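Local structure of protein angel homolog 2 (Homo sapiens, 6RW0) at residues C186-Y198 with F228-V240. The protein acts on RNA as a 2',3'-cyclic phosphatase of the CCR4/nocturin family of deadenylases, and probably binds mRNA 3'-untranslated regions. Sequence-based numbering, arbitrary orientation.
Sequences CPAICVANTHLLY and FCPIVMCGDFNSV
The Phe-237 ring takes Thr-194 CG2 over one face, 4.0 Å from CE2 and offset toward the rim, while Leu-196 CD1 approaches its CD2. At the edge of the Tyr-198 ring, in its plane, sits Asn-238 OD1, the amide turned 76° from the ring. The other arm of that amide, ND2, donates to Leu-196 O (2.9 Å), which lies in the amide plane, and also to a water that contacts His-195 NE2. The His-195 ring and Asp-236 carboxylate run alongside each other in the same direction, with planes 21° apart; His-195 NE2 and Asp-236 OD2 approach to 3.3 Å, too badly aligned to count as a hydrogen bond. Both side chains extend with CG opposite the backbone N, which brings them alongside on one sheet face. Asp-236 OD1 accepts from Asn-238 N (3.0 Å) in an Asx turn, and OD2 is held by Asn-58. Replacing Asp-236 with an alanine would probably leave Asn-58 ND2 and the backbone N of Asn-238 without their carboxylate acceptors and free the turn to shift. Strands 189-195 and 231-236 pair in parallel through backbone hydrogen bonds, from Cys-190 N to Pro-230 O (2.9 Å) through Leu-196 N to Asp-236 O. With helix 203-220 they form a beta-alpha-beta crossover of the DNase I-like fold; the strands' C-terminal ends bring the His-195 side chain about 5 Å from the bound magnesium ion.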
ATOM      1  N   CYS A 186     -25.236 -10.142  -1.346  1.00 37.50           N
ATOM      2  CA  CYS A 186     -24.142  -9.228  -1.026  1.00 31.86           C
ATOM      3  C   CYS A 186     -22.949  -9.513  -1.936  1.00 29.31           C
ATOM      4  O   CYS A 186     -22.556 -10.663  -2.116  1.00 31.47           O
ATOM      5  CB  CYS A 186     -23.751  -9.385   0.443  1.00 32.83           C
ATOM      6  SG  CYS A 186     -22.370  -8.363   0.979  1.00 34.92           S
ATOM      7  N   PRO A 187     -22.366  -8.485  -2.540  1.00 26.98           N
ATOM      8  CA  PRO A 187     -21.188  -8.734  -3.369  1.00 25.59           C
ATOM      9  C   PRO A 187     -19.985  -9.111  -2.527  1.00 22.31           C
ATOM     10  O   PRO A 187     -19.888  -8.816  -1.331  1.00 22.52           O
ATOM     11  CB  PRO A 187     -20.944  -7.395  -4.071  1.00 27.75           C
ATOM     12  CG  PRO A 187     -21.476  -6.396  -3.129  1.00 30.38           C
ATOM     13  CD  PRO A 187     -22.705  -7.048  -2.510  1.00 28.79           C
ATOM     14  N   ALA A 188     -19.034  -9.739  -3.201  1.00 21.83           N
ATOM     15  CA  ALA A 188     -17.711  -9.910  -2.643  1.00 19.13           C
ATOM     16  C   ALA A 188     -16.988  -8.568  -2.580  1.00 18.81           C
ATOM     17  O   ALA A 188     -17.381  -7.590  -3.222  1.00 21.81           O
ATOM     18  CB  ALA A 188     -16.898 -10.853  -3.527  1.00 22.93           C
ATOM     19  N   ILE A 189     -15.914  -8.538  -1.791  1.00 18.20           N
ATOM     20  CA  ILE A 189     -15.013  -7.396  -1.697  1.00 18.99           C
ATOM     21  C   ILE A 189     -13.616  -7.857  -2.084  1.00 16.44           C
ATOM     22  O   ILE A 189     -13.142  -8.899  -1.618  1.00 18.36           O
ATOM     23  CB  ILE A 189     -15.013  -6.789  -0.285  1.00 21.42           C
ATOM     24  CG1 ILE A 189     -16.428  -6.322   0.053  1.00 26.78           C
ATOM     25  CG2 ILE A 189     -14.017  -5.638  -0.189  1.00 22.14           C
ATOM     26  CD1 ILE A 189     -16.589  -5.864   1.459  1.00 32.20           C
ATOM     27  N   CYS A 190     -12.961  -7.080  -2.933  1.00 15.43           N
ATOM     28  CA  CYS A 190     -11.621  -7.377  -3.397  1.00 15.31           C
ATOM     29  C   CYS A 190     -10.654  -6.499  -2.620  1.00 15.70           C
ATOM     30  O   CYS A 190     -10.762  -5.272  -2.667  1.00 16.70           O
ATOM     31  CB  CYS A 190     -11.531  -7.068  -4.886  1.00 15.95           C
ATOM     32  SG  CYS A 190      -9.905  -7.334  -5.578  1.00 17.46           S
ATOM     33  N   VAL A 191      -9.714  -7.119  -1.910  1.00 14.61           N
ATOM     34  CA  VAL A 191      -8.721  -6.397  -1.123  1.00 14.30           C
ATOM     35  C   VAL A 191      -7.352  -6.653  -1.729  1.00 13.40           C
ATOM     36  O   VAL A 191      -6.940  -7.813  -1.884  1.00 14.93           O
ATOM     37  CB  VAL A 191      -8.737  -6.828   0.353  1.00 15.26           C
ATOM     38  CG1 VAL A 191      -7.681  -6.068   1.146  1.00 17.45           C
ATOM     39  CG2 VAL A 191     -10.111  -6.628   0.957  1.00 17.13           C
ATOM     40  N   ALA A 192      -6.646  -5.578  -2.057  1.00 13.47           N
ATOM     41  CA  ALA A 192      -5.332  -5.655  -2.667  1.00 13.46           C
ATOM     42  C   ALA A 192      -4.320  -4.951  -1.781  1.00 12.43           C
ATOM     43  O   ALA A 192      -4.654  -4.003  -1.064  1.00 15.88           O
ATOM     44  CB  ALA A 192      -5.342  -5.019  -4.047  1.00 15.43           C
ATOM     45  N   ASN A 193      -3.079  -5.441  -1.823  1.00 12.88           N
ATOM     46  CA  ASN A 193      -1.985  -4.912  -1.021  1.00 14.10           C
ATOM     47  C   ASN A 193      -0.700  -5.043  -1.821  1.00 13.17           C
ATOM     48  O   ASN A 193      -0.491  -6.043  -2.515  1.00 15.82           O
ATOM     49  CB  ASN A 193      -1.926  -5.721   0.282  1.00 14.33           C
ATOM     50  CG  ASN A 193      -0.873  -5.225   1.264  1.00 16.08           C
ATOM     51  OD1 ASN A 193      -0.393  -4.102   1.177  1.00 18.86           O
ATOM     52  ND2 ASN A 193      -0.542  -6.069   2.234  1.00 16.04           N
ATOM     53  N   THR A 194       0.157  -4.028  -1.733  1.00 14.42           N
ATOM     54  CA  THR A 194       1.447  -4.095  -2.401  1.00 13.35           C
ATOM     55  C   THR A 194       2.450  -3.211  -1.687  1.00 14.06           C
ATOM     56  O   THR A 194       2.103  -2.386  -0.837  1.00 14.28           O
ATOM     57  CB  THR A 194       1.327  -3.710  -3.884  1.00 13.79           C
ATOM     58  OG1 THR A 194       2.524  -4.068  -4.586  1.00 15.36           O
ATOM     59  CG2 THR A 194       1.127  -2.205  -4.074  1.00 16.17           C
ATOM     60  N   HIS A 195       3.708  -3.385  -2.080  1.00 13.76           N
ATOM     61  CA  HIS A 195       4.819  -2.534  -1.661  1.00 12.82           C
ATOM     62  C   HIS A 195       5.656  -2.362  -2.928  1.00 13.36           C
ATOM     63  O   HIS A 195       6.348  -3.292  -3.354  1.00 14.60           O
ATOM     64  CB  HIS A 195       5.591  -3.181  -0.522  1.00 13.42           C
ATOM     65  CG  HIS A 195       6.613  -2.287   0.099  1.00 14.57           C
ATOM     66  ND1 HIS A 195       7.398  -2.689   1.158  1.00 16.49           N
ATOM     67  CD2 HIS A 195       6.984  -1.020  -0.190  1.00 15.17           C
ATOM     68  CE1 HIS A 195       8.217  -1.705   1.489  1.00 17.66           C
ATOM     69  NE2 HIS A 195       7.976  -0.672   0.700  1.00 17.78           N
ATOM     70  N   LEU A 196       5.544  -1.196  -3.560  1.00 12.86           N
ATOM     71  CA  LEU A 196       6.238  -0.955  -4.818  1.00 12.52           C
ATOM     72  C   LEU A 196       7.715  -0.642  -4.589  1.00 13.57           C
ATOM     73  O   LEU A 196       8.136  -0.226  -3.504  1.00 14.31           O
ATOM     74  CB  LEU A 196       5.604   0.207  -5.588  1.00 14.98           C
ATOM     75  CG  LEU A 196       4.134   0.060  -5.986  1.00 13.58           C
ATOM     76  CD1 LEU A 196       3.727   1.216  -6.898  1.00 15.47           C
ATOM     77  CD2 LEU A 196       3.866  -1.282  -6.660  1.00 14.26           C
ATOM     78  N   LEU A 197       8.506  -0.848  -5.641  1.00 13.77           N
ATOM     79  CA  LEU A 197       9.932  -0.539  -5.645  1.00 14.66           C
ATOM     80  C   LEU A 197      10.227   0.826  -5.038  1.00 14.11           C
ATOM     81  O   LEU A 197       9.607   1.826  -5.402  1.00 15.27           O
ATOM     82  CB  LEU A 197      10.400  -0.531  -7.103  1.00 18.18           C
ATOM     83  CG  LEU A 197      11.864  -0.195  -7.335  1.00 16.36           C
ATOM     84  CD1 LEU A 197      12.723  -1.268  -6.684  1.00 17.92           C
ATOM     85  CD2 LEU A 197      12.159  -0.093  -8.802  1.00 16.57           C
ATOM     86  N   TYR A 198      11.228   0.909  -4.163  1.00 14.24           N
ATOM     87  CA  TYR A 198      11.603   2.194  -3.555  1.00 14.46           C
ATOM     88  C   TYR A 198      12.355   3.077  -4.562  1.00 13.71           C
ATOM     89  O   TYR A 198      11.942   4.204  -4.662  1.00 14.70           O
ATOM     90  CB  TYR A 198      12.483   1.974  -2.322  1.00 16.02           C
ATOM     91  CG  TYR A 198      13.164   3.241  -1.890  1.00 17.98           C
ATOM     92  CD1 TYR A 198      12.442   4.270  -1.334  1.00 21.68           C
ATOM     93  CD2 TYR A 198      14.502   3.453  -2.133  1.00 20.26           C
ATOM     94  CE1 TYR A 198      13.033   5.469  -1.001  1.00 24.12           C
ATOM     95  CE2 TYR A 198      15.109   4.645  -1.805  1.00 22.09           C
ATOM     96  CZ  TYR A 198      14.375   5.654  -1.233  1.00 24.43           C
ATOM     97  OH  TYR A 198      14.980   6.834  -0.927  1.00 30.04           O
ATOM     98  N   PHE A 228     -17.287  -4.218 -11.603  1.00 22.16           N
ATOM     99  CA  PHE A 228     -16.324  -4.664 -10.606  1.00 20.84           C
ATOM    100  C   PHE A 228     -16.975  -4.641  -9.228  1.00 23.14           C
ATOM    101  O   PHE A 228     -17.750  -3.732  -8.915  1.00 24.08           O
ATOM    102  CB  PHE A 228     -15.069  -3.779 -10.576  1.00 23.95           C
ATOM    103  CG  PHE A 228     -14.311  -3.779 -11.863  1.00 23.36           C
ATOM    104  CD1 PHE A 228     -13.695  -4.934 -12.304  1.00 21.78           C
ATOM    105  CD2 PHE A 228     -14.228  -2.633 -12.642  1.00 26.36           C
ATOM    106  CE1 PHE A 228     -13.014  -4.958 -13.501  1.00 23.28           C
ATOM    107  CE2 PHE A 228     -13.544  -2.644 -13.850  1.00 26.90           C
ATOM    108  CZ  PHE A 228     -12.942  -3.808 -14.284  1.00 26.75           C
ATOM    109  N   CYS A 229     -16.651  -5.637  -8.402  1.00 20.81           N
ATOM    110  CA  CYS A 229     -17.083  -5.626  -7.010  1.00 20.26           C
ATOM    111  C   CYS A 229     -16.316  -4.526  -6.285  1.00 18.62           C
ATOM    112  O   CYS A 229     -15.352  -3.974  -6.820  1.00 19.71           O
ATOM    113  CB  CYS A 229     -16.827  -6.981  -6.359  1.00 22.40           C
ATOM    114  SG  CYS A 229     -15.099  -7.364  -6.081  1.00 22.03           S
ATOM    115  N   PRO A 230     -16.729  -4.166  -5.066  1.00 17.73           N
ATOM    116  CA  PRO A 230     -15.988  -3.132  -4.330  1.00 17.98           C
ATOM    117  C   PRO A 230     -14.536  -3.532  -4.140  1.00 16.15           C
ATOM    118  O   PRO A 230     -14.231  -4.695  -3.870  1.00 16.83           O
ATOM    119  CB  PRO A 230     -16.723  -3.054  -2.985  1.00 20.50           C
ATOM    120  CG  PRO A 230     -18.124  -3.493  -3.296  1.00 20.68           C
ATOM    121  CD  PRO A 230     -17.945  -4.588  -4.347  1.00 19.60           C
ATOM    122  N   ILE A 231     -13.646  -2.544  -4.275  1.00 15.76           N
ATOM    123  CA  ILE A 231     -12.201  -2.717  -4.172  1.00 15.94           C
ATOM    124  C   ILE A 231     -11.671  -1.831  -3.058  1.00 16.86           C
ATOM    125  O   ILE A 231     -12.030  -0.653  -2.964  1.00 17.26           O
ATOM    126  CB  ILE A 231     -11.511  -2.331  -5.494  1.00 15.80           C
ATOM    127  CG1 ILE A 231     -11.926  -3.308  -6.591  1.00 17.99           C
ATOM    128  CG2 ILE A 231      -9.995  -2.290  -5.355  1.00 17.50           C
ATOM    129  CD1 ILE A 231     -11.852  -2.717  -7.962  1.00 19.69           C
ATOM    130  N   VAL A 232     -10.799  -2.397  -2.234  1.00 16.24           N
ATOM    131  CA  VAL A 232      -9.947  -1.639  -1.328  1.00 15.11           C
ATOM    132  C   VAL A 232      -8.515  -2.010  -1.681  1.00 14.72           C
ATOM    133  O   VAL A 232      -8.154  -3.191  -1.634  1.00 15.67           O
ATOM    134  CB  VAL A 232     -10.254  -1.942   0.146  1.00 16.22           C
ATOM    135  CG1 VAL A 232      -9.352  -1.088   1.029  1.00 19.04           C
ATOM    136  CG2 VAL A 232     -11.704  -1.661   0.459  1.00 18.33           C
ATOM    137  N   MET A 233      -7.720  -1.015  -2.075  1.00 14.57           N
ATOM    138  CA  MET A 233      -6.342  -1.212  -2.518  1.00 13.91           C
ATOM    139  C   MET A 233      -5.427  -0.429  -1.586  1.00 14.25           C
ATOM    140  O   MET A 233      -5.447   0.808  -1.584  1.00 15.37           O
ATOM    141  CB  MET A 233      -6.149  -0.789  -3.974  1.00 15.17           C
ATOM    142  CG  MET A 233      -4.711  -0.945  -4.455  1.00 16.79           C
ATOM    143  SD  MET A 233      -4.462  -0.549  -6.196  1.00 17.73           S
ATOM    144  CE  MET A 233      -4.553   1.240  -6.179  1.00 18.23           C
ATOM    145  N   CYS A 234      -4.655  -1.158  -0.788  1.00 15.27           N
ATOM    146  CA  CYS A 234      -3.770  -0.586   0.212  1.00 15.70           C
ATOM    147  C   CYS A 234      -2.318  -0.767  -0.186  1.00 14.12           C
ATOM    148  O   CYS A 234      -1.965  -1.652  -0.969  1.00 16.19           O
ATOM    149  CB  CYS A 234      -3.926  -1.314   1.545  1.00 17.82           C
ATOM    150  SG  CYS A 234      -5.560  -1.217   2.268  1.00 20.94           S
ATOM    151  N   GLY A 235      -1.461   0.031   0.415  1.00 15.56           N
ATOM    152  CA  GLY A 235      -0.057  -0.330   0.394  1.00 17.21           C
ATOM    153  C   GLY A 235       0.868   0.857   0.527  1.00 13.94           C
ATOM    154  O   GLY A 235       0.459   2.004   0.717  1.00 14.60           O
ATOM    155  N   ASP A 236       2.154   0.531   0.409  1.00 13.82           N
ATOM    156  CA  ASP A 236       3.252   1.488   0.351  1.00 13.16           C
ATOM    157  C   ASP A 236       3.629   1.588  -1.120  1.00 14.05           C
ATOM    158  O   ASP A 236       4.209   0.659  -1.696  1.00 14.91           O
ATOM    159  CB  ASP A 236       4.403   1.008   1.224  1.00 14.98           C
ATOM    160  CG  ASP A 236       5.584   1.954   1.210  1.00 15.02           C
ATOM    161  OD1 ASP A 236       5.678   2.795   0.294  1.00 15.49           O
ATOM    162  OD2 ASP A 236       6.452   1.843   2.113  1.00 15.94           O
ATOM    163  N   PHE A 237       3.246   2.700  -1.741  1.00 13.34           N
ATOM    164  CA  PHE A 237       3.451   2.928  -3.170  1.00 13.22           C
ATOM    165  C   PHE A 237       4.740   3.679  -3.458  1.00 13.04           C
ATOM    166  O   PHE A 237       5.082   3.873  -4.629  1.00 13.44           O
ATOM    167  CB  PHE A 237       2.230   3.647  -3.783  1.00 14.01           C
ATOM    168  CG  PHE A 237       0.994   2.780  -3.822  1.00 14.02           C
ATOM    169  CD1 PHE A 237       0.258   2.540  -2.671  1.00 14.94           C
ATOM    170  CD2 PHE A 237       0.594   2.178  -5.003  1.00 15.78           C
ATOM    171  CE1 PHE A 237      -0.842   1.719  -2.690  1.00 15.46           C
ATOM    172  CE2 PHE A 237      -0.524   1.364  -5.031  1.00 17.52           C
ATOM    173  CZ  PHE A 237      -1.237   1.129  -3.873  1.00 17.51           C
ATOM    174  N   ASN A 238       5.469   4.087  -2.418  1.00 14.25           N
ATOM    175  CA  ASN A 238       6.725   4.823  -2.574  1.00 12.91           C
ATOM    176  C   ASN A 238       6.558   5.975  -3.558  1.00 14.57           C
ATOM    177  O   ASN A 238       7.454   6.296  -4.340  1.00 15.62           O
ATOM    178  CB  ASN A 238       7.867   3.888  -2.945  1.00 13.04           C
ATOM    179  CG  ASN A 238       8.540   3.296  -1.720  1.00 13.26           C
ATOM    180  OD1 ASN A 238       8.864   4.008  -0.771  1.00 15.60           O
ATOM    181  ND2 ASN A 238       8.733   1.993  -1.723  1.00 14.12           N
ATOM    182  N   SER A 239       5.393   6.614  -3.496  1.00 14.29           N
ATOM    183  CA  SER A 239       5.051   7.713  -4.379  1.00 14.21           C
ATOM    184  C   SER A 239       4.211   8.677  -3.567  1.00 14.49           C
ATOM    185  O   SER A 239       3.424   8.244  -2.717  1.00 15.01           O
ATOM    186  CB  SER A 239       4.210   7.229  -5.559  1.00 14.22           C
ATOM    187  OG  SER A 239       4.908   6.253  -6.321  1.00 15.31           O
ATOM    188  N   VAL A 240       4.370   9.969  -3.841  1.00 14.34           N
ATOM    189  CA  VAL A 240       3.771  11.001  -2.999  1.00 15.04           C
ATOM    190  C   VAL A 240       2.494  11.593  -3.584  1.00 14.91           C
ATOM    191  O   VAL A 240       2.217  11.446  -4.785  1.00 15.12           O
ATOM    192  CB  VAL A 240       4.782  12.114  -2.669  1.00 16.16           C
ATOM    193  CG1 VAL A 240       6.064  11.526  -2.072  1.00 17.26           C
ATOM    194  CG2 VAL A 240       5.076  12.941  -3.895  1.00 17.21           C
TER
HETATM  195  O   HOH W   1      10.391   0.887   0.467  1.00 28.95           O